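Local coordinates for group 3 allergen SMIPP-S Yv6023A04 (PDB 3H7O), which is an inactivated scabies mite paralogue of trypsin-like serine proteases and probably lacks the peptidase activity usually assigned to its family, at residues 15-20 with 38-43; 109-114 with 220-225; 122-127 with 169-174; 145-150 with 207-212; 175-180 with 201-206. The protein carries 3 engineered substitutions. All coordinates share one frame; numbering follows the deposited sequence.

Contact 1: 15-20 with 38-43; sequences VAVRTY and VLTAAH
Val38 points its side chain at Val15 and Val17 across the interior of a β-barrel, and from CB outward its branches meet them in different ways. CB itself stays back, 4.8 Å from Val15 CG2. Beyond it the chain forks. CG1, anti to the backbone N (chi1 166°), runs forward to meet Val15 CG2 tip to tip at 3.8 Å; the same methyl also brushes Val17 CG2, more loosely, at 4.4 Å. The other branch, Val38 CG2, stays farther off, 4.5 Å from Val15 CG2. Strand 15-19 and strand 38-40 are not paired with each other: their axes come within 8.9 Å and their directions differ by 73°. Both belong to a closed barrel of six strands, the N-terminal barrel of the chymotrypsin fold, in which strand 26-32 runs between the two and bonds to both. In active relatives the TAAH sequence that closes 38-43 carries the histidine of the catalytic triad. Further along, Val17 meets Thr40 at a slant. Its CG2 rests 3.9 Å from Thr40 OG1 and 4.1 Å from Thr40 CB, a van der Waals contact in spite of the hydroxyl. The polar end of Thr40 is spoken for by a hydrogen bond with Gly29 O on the intervening strand, which satisfies the hydroxyl in this buried setting. Leu93 touches both Val17 and Thr40, while Ile55 packs on Val15 and Val17.

Contact 2: 109-114 with 220-225; sequences AKLPDI and WIQDII
Leu111 meets the helix 220-225 with its branched end, and two isoleucines one helical turn apart, Ile221 and Ile225, receive it from different directions. Toward Ile225 the approach is head-on: Leu111 CD1 and Ile225 CD1 reach for each other tip to tip and stop at 3.8 Å. Ile221 instead lies at a slant to the leucine and offers its short branch. Its CG1 lies beside the backbone N (chi1 -68°), which puts CG2 anti to that N; Ile221 CG2 touches Leu111 CD1 at 3.9 Å and Leu111 CD2 at 4.1 Å, so both leucine methyls share one partner. The spacing of the isoleucines is held by the backbone bond from Ile225 N to Ile221 O, 2.8 Å long. In the chymotrypsin fold a C-terminal helix packs against the first barrel, and here Ile221 and Ile224 do so by touching Ile92; the extended 109-114 belongs to the connection that leads from that barrel to the second. Leu111 packs this connection against the helix, and Val218, one turn before Ile221, also touches Leu111. Gln222 lies at the outer border of the contact. Its aliphatic part contributes, with CG 4.3 Å from Leu111 CD1, and its own position is exposed. Pro112 follows Leu111 and turns to Val218 and Thr192, while Ile114 also leans on Val218 and Ser219.

Contact 3: 122-127 with 169-174; sequences SDVLVS and FCAQKV
The backbones of Val124 and Ala171 keep 7.7 Å between their CA atoms, because strands 123-128 and 168-172 do not pair with each other but with strand 143-150, which bonds to both. Side chains therefore make the contact, and a single methyl does most of it. Val124 CG2 presses on Ala171 CB at 3.9 Å and reaches Phe169 CE2 at 4.2 Å. It comes to the phenyl ring at the edge, near the ring plane, and not over a face; the valine and phenylalanine side chains lie alongside each other, pointing opposite ways. The ring is placed there by a chi1 of 69°, which tucks CG between the backbone N and the carbonyl carbon. Phe211 meets the same ring with planes only about 15° apart, and it also touches Ala171 and Val126. Thr187 and Gln189 of strand 186-189 pack against Val124. Cys170, between Phe169 and Ala171, forms a disulfide with Cys155 that ties strand 168-172 of the second chymotrypsin-type barrel to helix 152-159. Since every atom that meets across these segments is carbon and all three residues are buried, the contact rests on dispersion and the hydrophobic effect, at a spacing set by the backbone bonds to strand 143-150.

Contact 4: 145-150 with 207-212; sequences AQLTVV and APEVFT. Engineered in segment 145-150: Gln146 (natural residue Asn).
The carboxylate of Glu209, whose aliphatic stem lies against Leu147, is gripped from several quarters although the residue is buried. OE1 forms a salt bridge with Arg203 NH1, OE2 accepts from the backbone N of Leu178, and a glycerol, probably from the crystallisation liquor, adds a weak bond to OE2. Such partners would be expected to favour the charged form. A bend at chi2 (-63°) turns the acid group away from the leucine and leaves the stem for packing: Glu209 CG is 4.0 Å and Glu209 CB 4.1 Å from Leu147 CD1, the two side chains running at a slant. That same leucine methyl touches Phe211, where it arrives at the ring edge, close to the ring plane, with CZ at 3.7 Å and CE2 at 4.0 Å. The leucine and phenylalanine side chains stand about perpendicular to each other. At the far end Val150 crosses Pro208, again near a right angle, and its CG2 lies 4.1 Å from Pro208 CB. Pro208 is covered besides by Cys155 and Lys158 of helix 152-159. The touching parts of the two segments run 101° apart. Their strands flank strand 168-172, which pairs with both, in the C-terminal β-barrel of the chymotrypsin fold, and their side chains meet across it.

Contact 5: 175-180 with 201-206; sequences GVSLES and PKRPEG. With GOL (glycerol), chain E; SO4 (sulfate ion), chain D; SO4 (sulfate ion), chain C.
Arg203 approaches Ser177 with one corner of its guanidinium: NH2 lies 3.8 Å from Ser177 CB, which sits at the edge, near the plane of the group. This is the close part of the contact. Leu178 O is a looser neighbour, 4.2 Å from Arg203 NH2 and obliquely placed. The chain of Arg203 is extended from CG to NE, and its NH1 makes a salt bridge to Glu209 OE1, which fixes the end of the side chain. Towards the exposed Gly206 and Gly175, small molecules, probably from the crystallisation liquor, come between and beside the segments. Arg203 NH2 donates to glycerol O1 at 2.8 Å with a bent N-H...O angle of 136°. One sulfate bridges the segments: its O4 takes a nearly straight bond from Gly206 N (2.7 Å, 168°), and its O2 a long one from Ser177 OG (3.3 Å). A second sulfate is held by Gly175 N through its O2, at 2.8 Å. By their places in the chain these loops probably correspond to those bordering the S1 pocket in active relatives. Direct contact is slight, and bound solutes bridge the segments in this crystal: glycine N-H groups and the serine hydroxyl hold the sulfates, while the arginine's charge is met by Glu209.

How the contacts relate
From the N terminus, contact 1 closes first, a short loop within the N-terminal barrel, before any other opens. Contact 2 then opens on the connection leading to the second barrel and closes last, on the C-terminal helix, enclosing contacts 3, 4 and 5. Inside it contacts 3 and 4 cross, their segments alternating along the chain; their centres are about 4 Å apart in one sheet, joined by Val124 O with Leu147 N and Phe169 O with Phe211 N. Contact 5 nests within contact 4, joined to it through Glu209, and follows contact 3, to which Gln172 NE2 and Gly206 O tie it. Contacts 1 and 2 touch through Leu39 and Ile221, linking first barrel and C-terminal helix.

Contact 1: 15-20 with 38-43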
# COMPACT_ATOMS: atom_id res chain seq x y z
N VAL A 15 -3.30 1.09 -6.89
CA VAL A 15 -4.72 1.42 -6.79
C VAL A 15 -4.96 2.28 -5.56
O VAL A 15 -4.10 2.37 -4.68
CB VAL A 15 -5.64 0.16 -6.76
CG1 VAL A 15 -5.39 -0.75 -7.95
CG2 VAL A 15 -5.49 -0.62 -5.46
N ALA A 16 -6.13 2.91 -5.51
CA ALA A 16 -6.65 3.52 -4.30
C ALA A 16 -7.74 2.63 -3.73
O ALA A 16 -8.64 2.19 -4.46
CB ALA A 16 -7.19 4.92 -4.59
N VAL A 17 -7.66 2.38 -2.42
CA VAL A 17 -8.70 1.66 -1.70
C VAL A 17 -9.56 2.68 -0.95
O VAL A 17 -9.08 3.36 -0.03
CB VAL A 17 -8.10 0.62 -0.72
CG1 VAL A 17 -9.21 -0.08 0.08
CG2 VAL A 17 -7.24 -0.41 -1.48
N ARG A 18 -10.82 2.80 -1.36
CA ARG A 18 -11.75 3.76 -0.76
C ARG A 18 -12.62 3.09 0.29
O ARG A 18 -13.26 2.06 0.03
CB ARG A 18 -12.65 4.38 -1.83
CG ARG A 18 -11.91 5.05 -2.98
CD ARG A 18 -12.89 5.77 -3.90
NE ARG A 18 -12.26 6.85 -4.63
CZ ARG A 18 -12.02 8.06 -4.13
NH1 ARG A 18 -12.37 8.36 -2.88
NH2 ARG A 18 -11.44 8.99 -4.89
N THR A 19 -12.65 3.68 1.48
CA THR A 19 -13.51 3.21 2.57
C THR A 19 -14.34 4.36 3.13
O THR A 19 -14.05 5.52 2.83
CB THR A 19 -12.69 2.57 3.71
OG1 THR A 19 -11.68 3.50 4.15
CG2 THR A 19 -12.02 1.28 3.24
N TYR A 20 -15.36 4.05 3.93
CA TYR A 20 -16.27 5.07 4.44
C TYR A 20 -16.51 4.99 5.95
O TYR A 20 -17.65 4.87 6.39
CB TYR A 20 -17.61 5.03 3.68
CG TYR A 20 -17.47 5.18 2.18
CD1 TYR A 20 -17.55 6.43 1.57
CD2 TYR A 20 -17.25 4.06 1.38
CE1 TYR A 20 -17.41 6.56 0.20
CE2 TYR A 20 -17.11 4.19 0.01
CZ TYR A 20 -17.19 5.44 -0.58
OH TYR A 20 -17.05 5.56 -1.94
N VAL A 38 -6.60 -7.61 -4.40
CA VAL A 38 -5.78 -6.43 -4.14
C VAL A 38 -5.14 -6.51 -2.75
O VAL A 38 -5.80 -6.87 -1.78
CB VAL A 38 -6.61 -5.12 -4.26
CG1 VAL A 38 -5.86 -3.92 -3.65
CG2 VAL A 38 -6.95 -4.83 -5.72
N LEU A 39 -3.85 -6.18 -2.68
CA LEU A 39 -3.11 -6.17 -1.42
C LEU A 39 -3.04 -4.75 -0.86
O LEU A 39 -2.66 -3.81 -1.56
CB LEU A 39 -1.69 -6.71 -1.64
CG LEU A 39 -0.83 -7.05 -0.40
CD1 LEU A 39 -1.38 -8.26 0.33
CD2 LEU A 39 0.61 -7.30 -0.81
N THR A 40 -3.41 -4.60 0.41
CA THR A 40 -3.42 -3.29 1.07
C THR A 40 -2.97 -3.40 2.53
O THR A 40 -2.50 -4.45 2.97
CB THR A 40 -4.81 -2.59 0.93
OG1 THR A 40 -4.73 -1.23 1.36
CG2 THR A 40 -5.91 -3.33 1.71
N ALA A 41 -3.08 -2.30 3.27
CA ALA A 41 -2.79 -2.30 4.69
C ALA A 41 -4.04 -2.73 5.46
O ALA A 41 -5.16 -2.34 5.11
CB ALA A 41 -2.33 -0.93 5.15
N ALA A 42 -3.86 -3.55 6.49
CA ALA A 42 -4.98 -4.05 7.28
C ALA A 42 -5.74 -2.96 8.05
O ALA A 42 -6.97 -3.05 8.18
CB ALA A 42 -4.53 -5.16 8.23
N HIS A 43 -5.04 -1.95 8.56
CA HIS A 43 -5.71 -0.97 9.43
C HIS A 43 -6.79 -0.13 8.73
O HIS A 43 -7.71 0.36 9.37
CB HIS A 43 -4.72 -0.12 10.25
CG HIS A 43 -3.98 0.92 9.46
ND1 HIS A 43 -4.55 2.12 9.11
CD2 HIS A 43 -2.71 0.96 9.01
CE1 HIS A 43 -3.66 2.85 8.45
NE2 HIS A 43 -2.54 2.17 8.38

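Contact 2: 109-114 with 220-225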
# COMPACT_ATOMS: atom_id res chain seq x y z
N ALA A 109 1.25 -6.64 -9.97
CA ALA A 109 2.65 -6.64 -9.55
C ALA A 109 3.13 -8.09 -9.41
O ALA A 109 2.33 -8.99 -9.17
CB ALA A 109 2.81 -5.90 -8.23
N LYS A 110 4.43 -8.30 -9.57
CA LYS A 110 5.01 -9.62 -9.36
C LYS A 110 5.33 -9.81 -7.89
O LYS A 110 5.70 -8.87 -7.19
CB LYS A 110 6.27 -9.80 -10.22
CG LYS A 110 5.99 -9.99 -11.71
N LEU A 111 5.16 -11.03 -7.40
CA LEU A 111 5.44 -11.35 -6.01
C LEU A 111 6.91 -11.74 -5.79
O LEU A 111 7.51 -12.37 -6.66
CB LEU A 111 4.52 -12.46 -5.51
CG LEU A 111 3.07 -12.06 -5.22
CD1 LEU A 111 2.20 -13.29 -5.00
CD2 LEU A 111 2.98 -11.11 -4.01
N PRO A 112 7.48 -11.36 -4.63
CA PRO A 112 8.87 -11.67 -4.35
C PRO A 112 9.04 -13.13 -3.93
O PRO A 112 8.05 -13.82 -3.71
CB PRO A 112 9.19 -10.75 -3.18
CG PRO A 112 7.91 -10.65 -2.43
CD PRO A 112 6.82 -10.72 -3.48
N ASP A 113 10.29 -13.57 -3.84
CA ASP A 113 10.62 -14.87 -3.25
C ASP A 113 10.22 -14.88 -1.77
O ASP A 113 10.15 -13.83 -1.13
CB ASP A 113 12.12 -15.14 -3.36
CG ASP A 113 12.56 -15.48 -4.78
OD1 ASP A 113 11.69 -15.69 -5.66
OD2 ASP A 113 13.79 -15.54 -5.02
N ILE A 114 9.97 -16.08 -1.25
CA ILE A 114 9.74 -16.27 0.19
C ILE A 114 10.83 -15.56 0.99
O ILE A 114 12.02 -15.71 0.72
CB ILE A 114 9.73 -17.78 0.56
CG1 ILE A 114 8.54 -18.51 -0.09
CG2 ILE A 114 9.76 -17.99 2.09
CD1 ILE A 114 7.19 -18.32 0.61
N TRP A 220 1.30 -17.01 2.40
CA TRP A 220 -0.09 -16.74 2.74
C TRP A 220 -0.84 -16.08 1.58
O TRP A 220 -1.97 -16.45 1.27
CB TRP A 220 -0.17 -15.89 4.02
CG TRP A 220 -1.52 -15.28 4.30
CD1 TRP A 220 -2.65 -15.93 4.68
CD2 TRP A 220 -1.86 -13.89 4.22
NE1 TRP A 220 -3.69 -15.03 4.84
CE2 TRP A 220 -3.22 -13.77 4.57
CE3 TRP A 220 -1.14 -12.72 3.90
CZ2 TRP A 220 -3.89 -12.54 4.60
CZ3 TRP A 220 -1.81 -11.50 3.93
CH2 TRP A 220 -3.17 -11.42 4.28
N ILE A 221 -0.18 -15.11 0.93
CA ILE A 221 -0.74 -14.42 -0.24
C ILE A 221 -1.03 -15.41 -1.38
O ILE A 221 -2.11 -15.39 -1.97
CB ILE A 221 0.18 -13.27 -0.73
CG1 ILE A 221 0.21 -12.14 0.31
CG2 ILE A 221 -0.28 -12.72 -2.08
CD1 ILE A 221 1.37 -11.17 0.14
N GLN A 222 -0.06 -16.28 -1.67
CA GLN A 222 -0.22 -17.31 -2.71
C GLN A 222 -1.40 -18.24 -2.43
O GLN A 222 -2.12 -18.62 -3.35
CB GLN A 222 1.06 -18.12 -2.88
CG GLN A 222 2.16 -17.42 -3.67
CD GLN A 222 3.50 -18.15 -3.60
OE1 GLN A 222 3.67 -19.11 -2.86
NE2 GLN A 222 4.46 -17.67 -4.39
N ASP A 223 -1.59 -18.60 -1.16
CA ASP A 223 -2.73 -19.41 -0.73
C ASP A 223 -4.08 -18.74 -1.00
O ASP A 223 -5.04 -19.41 -1.39
CB ASP A 223 -2.62 -19.76 0.76
CG ASP A 223 -1.58 -20.84 1.04
OD1 ASP A 223 -1.19 -21.56 0.10
OD2 ASP A 223 -1.16 -20.96 2.21
N ILE A 224 -4.14 -17.43 -0.80
CA ILE A 224 -5.36 -16.67 -1.07
C ILE A 224 -5.58 -16.48 -2.57
O ILE A 224 -6.69 -16.67 -3.07
CB ILE A 224 -5.37 -15.31 -0.32
CG1 ILE A 224 -5.11 -15.48 1.19
CG2 ILE A 224 -6.68 -14.54 -0.58
CD1 ILE A 224 -6.08 -16.39 1.93
N ILE A 225 -4.51 -16.11 -3.29
CA ILE A 225 -4.57 -15.88 -4.74
C ILE A 225 -5.11 -17.09 -5.51
O ILE A 225 -5.88 -16.94 -6.46
CB ILE A 225 -3.19 -15.46 -5.33
CG1 ILE A 225 -2.91 -13.98 -5.04
CG2 ILE A 225 -3.11 -15.72 -6.84
CD1 ILE A 225 -1.56 -13.50 -5.55

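Contact 3: 122-127 with 169-174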
# COMPACT_ATOMS: atom_id res chain seq x y z
N SER A 122 19.82 -0.19 -1.14
CA SER A 122 19.13 -0.25 -2.43
C SER A 122 17.90 0.64 -2.42
O SER A 122 17.43 1.05 -1.35
CB SER A 122 18.76 -1.69 -2.80
OG SER A 122 17.67 -2.17 -2.03
N ASP A 123 17.38 0.95 -3.60
CA ASP A 123 16.18 1.77 -3.72
C ASP A 123 14.91 0.94 -3.83
O ASP A 123 14.91 -0.13 -4.45
CB ASP A 123 16.30 2.71 -4.92
CG ASP A 123 17.17 3.92 -4.64
OD1 ASP A 123 17.52 4.15 -3.46
OD2 ASP A 123 17.49 4.65 -5.60
N VAL A 124 13.85 1.43 -3.21
CA VAL A 124 12.50 0.92 -3.43
C VAL A 124 11.61 2.06 -3.92
O VAL A 124 11.78 3.21 -3.51
CB VAL A 124 11.88 0.24 -2.17
CG1 VAL A 124 12.59 -1.07 -1.85
CG2 VAL A 124 11.89 1.19 -0.97
N LEU A 125 10.68 1.73 -4.81
CA LEU A 125 9.80 2.73 -5.39
C LEU A 125 8.42 2.61 -4.76
O LEU A 125 7.73 1.60 -4.94
CB LEU A 125 9.73 2.57 -6.92
CG LEU A 125 8.84 3.51 -7.75
CD1 LEU A 125 9.41 4.93 -7.80
CD2 LEU A 125 8.67 2.98 -9.18
N VAL A 126 8.03 3.63 -4.01
CA VAL A 126 6.70 3.69 -3.41
C VAL A 126 5.82 4.56 -4.29
O VAL A 126 6.28 5.57 -4.81
CB VAL A 126 6.76 4.21 -1.94
CG1 VAL A 126 7.35 5.62 -1.85
CG2 VAL A 126 5.39 4.15 -1.27
N SER A 127 4.57 4.14 -4.50
CA SER A 127 3.62 4.95 -5.27
C SER A 127 2.25 4.99 -4.58
O SER A 127 1.85 4.04 -3.91
CB SER A 127 3.49 4.42 -6.70
OG SER A 127 2.99 3.09 -6.71
N PHE A 169 10.51 -3.70 6.78
CA PHE A 169 11.76 -3.02 6.50
C PHE A 169 11.51 -1.52 6.50
O PHE A 169 10.35 -1.06 6.43
CB PHE A 169 12.42 -3.49 5.19
CG PHE A 169 11.67 -3.08 3.95
CD1 PHE A 169 10.70 -3.90 3.40
CD2 PHE A 169 11.96 -1.87 3.31
CE1 PHE A 169 10.01 -3.53 2.24
CE2 PHE A 169 11.28 -1.48 2.16
CZ PHE A 169 10.31 -2.31 1.62
N CYS A 170 12.58 -0.75 6.60
CA CYS A 170 12.48 0.70 6.62
C CYS A 170 13.21 1.32 5.44
O CYS A 170 14.20 0.76 4.95
CB CYS A 170 13.01 1.26 7.93
SG CYS A 170 12.12 0.69 9.39
N ALA A 171 12.73 2.47 5.00
CA ALA A 171 13.33 3.20 3.89
C ALA A 171 13.09 4.70 4.07
O ALA A 171 12.11 5.10 4.70
CB ALA A 171 12.79 2.70 2.56
N GLN A 172 13.98 5.51 3.51
CA GLN A 172 13.89 6.96 3.68
C GLN A 172 14.57 7.72 2.55
O GLN A 172 15.56 7.26 1.98
CB GLN A 172 14.50 7.37 5.03
CG GLN A 172 14.15 8.78 5.50
CD GLN A 172 14.50 9.04 6.95
OE1 GLN A 172 15.28 8.31 7.55
NE2 GLN A 172 13.91 10.08 7.53
N LYS A 173 14.01 8.88 2.23
CA LYS A 173 14.63 9.85 1.34
C LYS A 173 14.44 11.24 1.96
O LYS A 173 13.33 11.59 2.37
CB LYS A 173 13.99 9.80 -0.05
CG LYS A 173 14.64 10.72 -1.08
CD LYS A 173 13.81 10.81 -2.35
CE LYS A 173 14.44 11.79 -3.33
NZ LYS A 173 13.56 12.03 -4.50
N VAL A 174 15.52 12.02 2.04
CA VAL A 174 15.47 13.36 2.63
C VAL A 174 14.43 14.26 1.95
O VAL A 174 14.31 14.28 0.72
CB VAL A 174 16.87 14.07 2.66
CG1 VAL A 174 17.83 13.34 3.59
CG2 VAL A 174 17.47 14.21 1.26

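Contact 4: 145-150 with 207-212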
# COMPACT_ATOMS: atom_id res chain seq x y z
N ALA A 145 8.05 7.83 -5.32
CA ALA A 145 9.33 8.24 -4.75
C ALA A 145 10.27 7.05 -4.59
O ALA A 145 9.84 5.97 -4.18
CB ALA A 145 9.11 8.92 -3.39
N GLN A 146 11.54 7.27 -4.92
CA GLN A 146 12.57 6.27 -4.70
C GLN A 146 13.14 6.48 -3.31
O GLN A 146 13.76 7.52 -3.03
CB GLN A 146 13.69 6.40 -5.75
CG GLN A 146 13.27 6.07 -7.18
CD GLN A 146 13.13 4.58 -7.45
OE1 GLN A 146 13.35 3.74 -6.57
NE2 GLN A 146 12.76 4.24 -8.68
N LEU A 147 12.92 5.52 -2.42
CA LEU A 147 13.46 5.60 -1.06
C LEU A 147 14.62 4.63 -0.90
O LEU A 147 14.66 3.58 -1.55
CB LEU A 147 12.38 5.31 -0.01
CG LEU A 147 11.02 6.02 -0.05
CD1 LEU A 147 10.23 5.73 1.22
CD2 LEU A 147 11.14 7.52 -0.24
N THR A 148 15.55 4.97 -0.03
CA THR A 148 16.71 4.13 0.25
C THR A 148 16.44 3.30 1.50
O THR A 148 16.15 3.85 2.57
CB THR A 148 17.98 4.98 0.45
OG1 THR A 148 18.12 5.90 -0.63
CG2 THR A 148 19.22 4.09 0.52
N VAL A 149 16.55 1.98 1.36
CA VAL A 149 16.40 1.06 2.48
C VAL A 149 17.47 1.32 3.53
O VAL A 149 18.66 1.36 3.22
CB VAL A 149 16.45 -0.43 2.02
CG1 VAL A 149 16.34 -1.38 3.21
CG2 VAL A 149 15.34 -0.71 1.00
N VAL A 150 17.03 1.51 4.78
CA VAL A 150 17.94 1.76 5.90
C VAL A 150 17.98 0.57 6.87
O VAL A 150 17.15 -0.33 6.78
CB VAL A 150 17.61 3.09 6.63
CG1 VAL A 150 17.75 4.27 5.68
CG2 VAL A 150 16.21 3.05 7.24
N ALA A 207 11.54 10.29 11.48
CA ALA A 207 11.54 8.82 11.40
C ALA A 207 11.52 8.31 9.96
O ALA A 207 10.89 8.92 9.09
CB ALA A 207 10.37 8.24 12.18
N PRO A 208 12.18 7.17 9.70
CA PRO A 208 12.09 6.55 8.38
C PRO A 208 10.68 6.02 8.15
O PRO A 208 9.91 5.86 9.09
CB PRO A 208 13.07 5.38 8.45
CG PRO A 208 13.89 5.60 9.69
CD PRO A 208 13.02 6.37 10.62
N GLU A 209 10.35 5.76 6.88
CA GLU A 209 9.09 5.11 6.54
C GLU A 209 9.21 3.61 6.84
O GLU A 209 10.29 3.03 6.71
CB GLU A 209 8.73 5.35 5.07
CG GLU A 209 8.62 6.83 4.68
CD GLU A 209 7.51 7.59 5.41
OE1 GLU A 209 6.53 6.96 5.87
OE2 GLU A 209 7.61 8.83 5.52
N VAL A 210 8.10 3.00 7.23
CA VAL A 210 8.07 1.57 7.52
C VAL A 210 7.17 0.85 6.52
O VAL A 210 6.10 1.35 6.17
CB VAL A 210 7.61 1.27 8.97
CG1 VAL A 210 7.55 -0.25 9.24
CG2 VAL A 210 8.55 1.93 9.97
N PHE A 211 7.63 -0.31 6.08
CA PHE A 211 6.93 -1.11 5.08
C PHE A 211 6.81 -2.53 5.57
O PHE A 211 7.78 -3.11 6.05
CB PHE A 211 7.69 -1.09 3.76
CG PHE A 211 7.86 0.29 3.19
CD1 PHE A 211 6.90 0.81 2.32
CD2 PHE A 211 8.96 1.08 3.53
CE1 PHE A 211 7.04 2.10 1.80
CE2 PHE A 211 9.10 2.36 3.02
CZ PHE A 211 8.14 2.87 2.15
N THR A 212 5.61 -3.10 5.46
CA THR A 212 5.41 -4.52 5.71
C THR A 212 6.13 -5.28 4.61
O THR A 212 5.93 -5.02 3.42
CB THR A 212 3.92 -4.88 5.73
OG1 THR A 212 3.27 -4.17 6.80
CG2 THR A 212 3.73 -6.38 5.94

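Contact 5: 175-180 with 201-206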
# COMPACT_ATOMS: atom_id res chain seq x y z
N GLY A 175 13.65 14.98 2.76
CA GLY A 175 12.62 15.89 2.25
C GLY A 175 11.35 15.23 1.75
O GLY A 175 10.49 15.90 1.18
N VAL A 176 11.24 13.91 1.94
CA VAL A 176 10.05 13.17 1.54
C VAL A 176 9.47 12.43 2.74
O VAL A 176 10.19 11.74 3.45
CB VAL A 176 10.35 12.16 0.39
CG1 VAL A 176 9.12 11.31 0.06
CG2 VAL A 176 10.83 12.88 -0.87
N SER A 177 8.17 12.61 2.97
CA SER A 177 7.44 11.85 3.98
C SER A 177 6.12 11.36 3.41
O SER A 177 5.45 12.09 2.67
CB SER A 177 7.16 12.70 5.22
OG SER A 177 8.33 13.30 5.72
N LEU A 178 5.74 10.14 3.77
CA LEU A 178 4.43 9.60 3.40
C LEU A 178 3.36 10.16 4.33
O LEU A 178 3.66 10.58 5.45
CB LEU A 178 4.44 8.06 3.43
CG LEU A 178 5.49 7.32 2.59
CD1 LEU A 178 5.39 5.81 2.79
CD2 LEU A 178 5.41 7.67 1.12
N GLU A 179 2.12 10.16 3.86
CA GLU A 179 0.98 10.61 4.66
C GLU A 179 0.15 9.42 5.14
O GLU A 179 0.38 8.29 4.71
CB GLU A 179 0.12 11.59 3.85
CG GLU A 179 0.76 12.96 3.66
CD GLU A 179 -0.01 13.86 2.70
OE1 GLU A 179 -1.03 13.42 2.12
OE2 GLU A 179 0.41 15.02 2.52
N SER A 180 -0.82 9.67 6.02
CA SER A 180 -1.66 8.59 6.54
C SER A 180 -2.39 7.83 5.43
O SER A 180 -2.56 6.62 5.52
CB SER A 180 -2.66 9.13 7.57
OG SER A 180 -3.64 9.94 6.94
N PRO A 201 0.91 7.08 12.99
CA PRO A 201 0.59 8.49 13.26
C PRO A 201 1.42 9.11 14.39
O PRO A 201 1.70 10.31 14.36
CB PRO A 201 -0.90 8.46 13.64
CG PRO A 201 -1.20 7.02 13.94
CD PRO A 201 -0.30 6.24 13.04
N LYS A 202 1.81 8.30 15.37
CA LYS A 202 2.54 8.80 16.54
C LYS A 202 4.06 8.73 16.39
O LYS A 202 4.79 8.97 17.36
CB LYS A 202 2.07 8.08 17.80
CG LYS A 202 0.65 8.44 18.21
CD LYS A 202 0.13 7.57 19.34
CE LYS A 202 -1.34 7.86 19.64
NZ LYS A 202 -2.23 7.58 18.47
N ARG A 203 4.54 8.42 15.19
CA ARG A 203 5.97 8.29 14.92
C ARG A 203 6.75 9.58 15.22
O ARG A 203 6.18 10.67 15.15
CB ARG A 203 6.21 7.84 13.48
CG ARG A 203 6.08 8.94 12.44
CD ARG A 203 6.09 8.35 11.06
NE ARG A 203 6.59 9.29 10.06
CZ ARG A 203 6.50 9.10 8.74
NH1 ARG A 203 5.89 8.02 8.26
NH2 ARG A 203 6.99 10.01 7.92
N PRO A 204 8.04 9.45 15.57
CA PRO A 204 8.80 10.64 15.91
C PRO A 204 9.15 11.45 14.67
O PRO A 204 9.15 10.93 13.56
CB PRO A 204 10.09 10.09 16.54
CG PRO A 204 9.84 8.64 16.75
CD PRO A 204 8.86 8.23 15.71
N GLU A 205 9.43 12.73 14.87
CA GLU A 205 9.92 13.59 13.81
C GLU A 205 11.18 13.00 13.18
O GLU A 205 12.08 12.53 13.89
CB GLU A 205 10.23 14.97 14.39
CG GLU A 205 10.38 16.06 13.37
CD GLU A 205 10.94 17.32 13.97
OE1 GLU A 205 12.12 17.32 14.37
OE2 GLU A 205 10.19 18.31 14.06
N GLY A 206 11.22 12.99 11.85
CA GLY A 206 12.40 12.53 11.12
C GLY A 206 12.50 11.03 10.92
O GLY A 206 13.41 10.56 10.25
C1 GOL E . 10.50 11.99 8.04
O1 GOL E . 9.28 11.44 8.49
C2 GOL E . 10.72 11.71 6.55
O2 GOL E . 10.67 10.32 6.30
C3 GOL E . 12.05 12.33 6.15
O3 GOL E . 12.58 11.75 4.98
S SO4 D . 8.53 14.69 9.74
O1 SO4 D . 9.75 15.10 9.05
O2 SO4 D . 7.54 14.25 8.76
O3 SO4 D . 8.00 15.81 10.51
O4 SO4 D . 8.85 13.60 10.64
S SO4 C . 14.47 15.05 6.47
O1 SO4 C . 13.86 14.75 7.76
O2 SO4 C . 13.44 15.37 5.50
O3 SO4 C . 15.23 13.88 6.02
O4 SO4 C . 15.37 16.19 6.61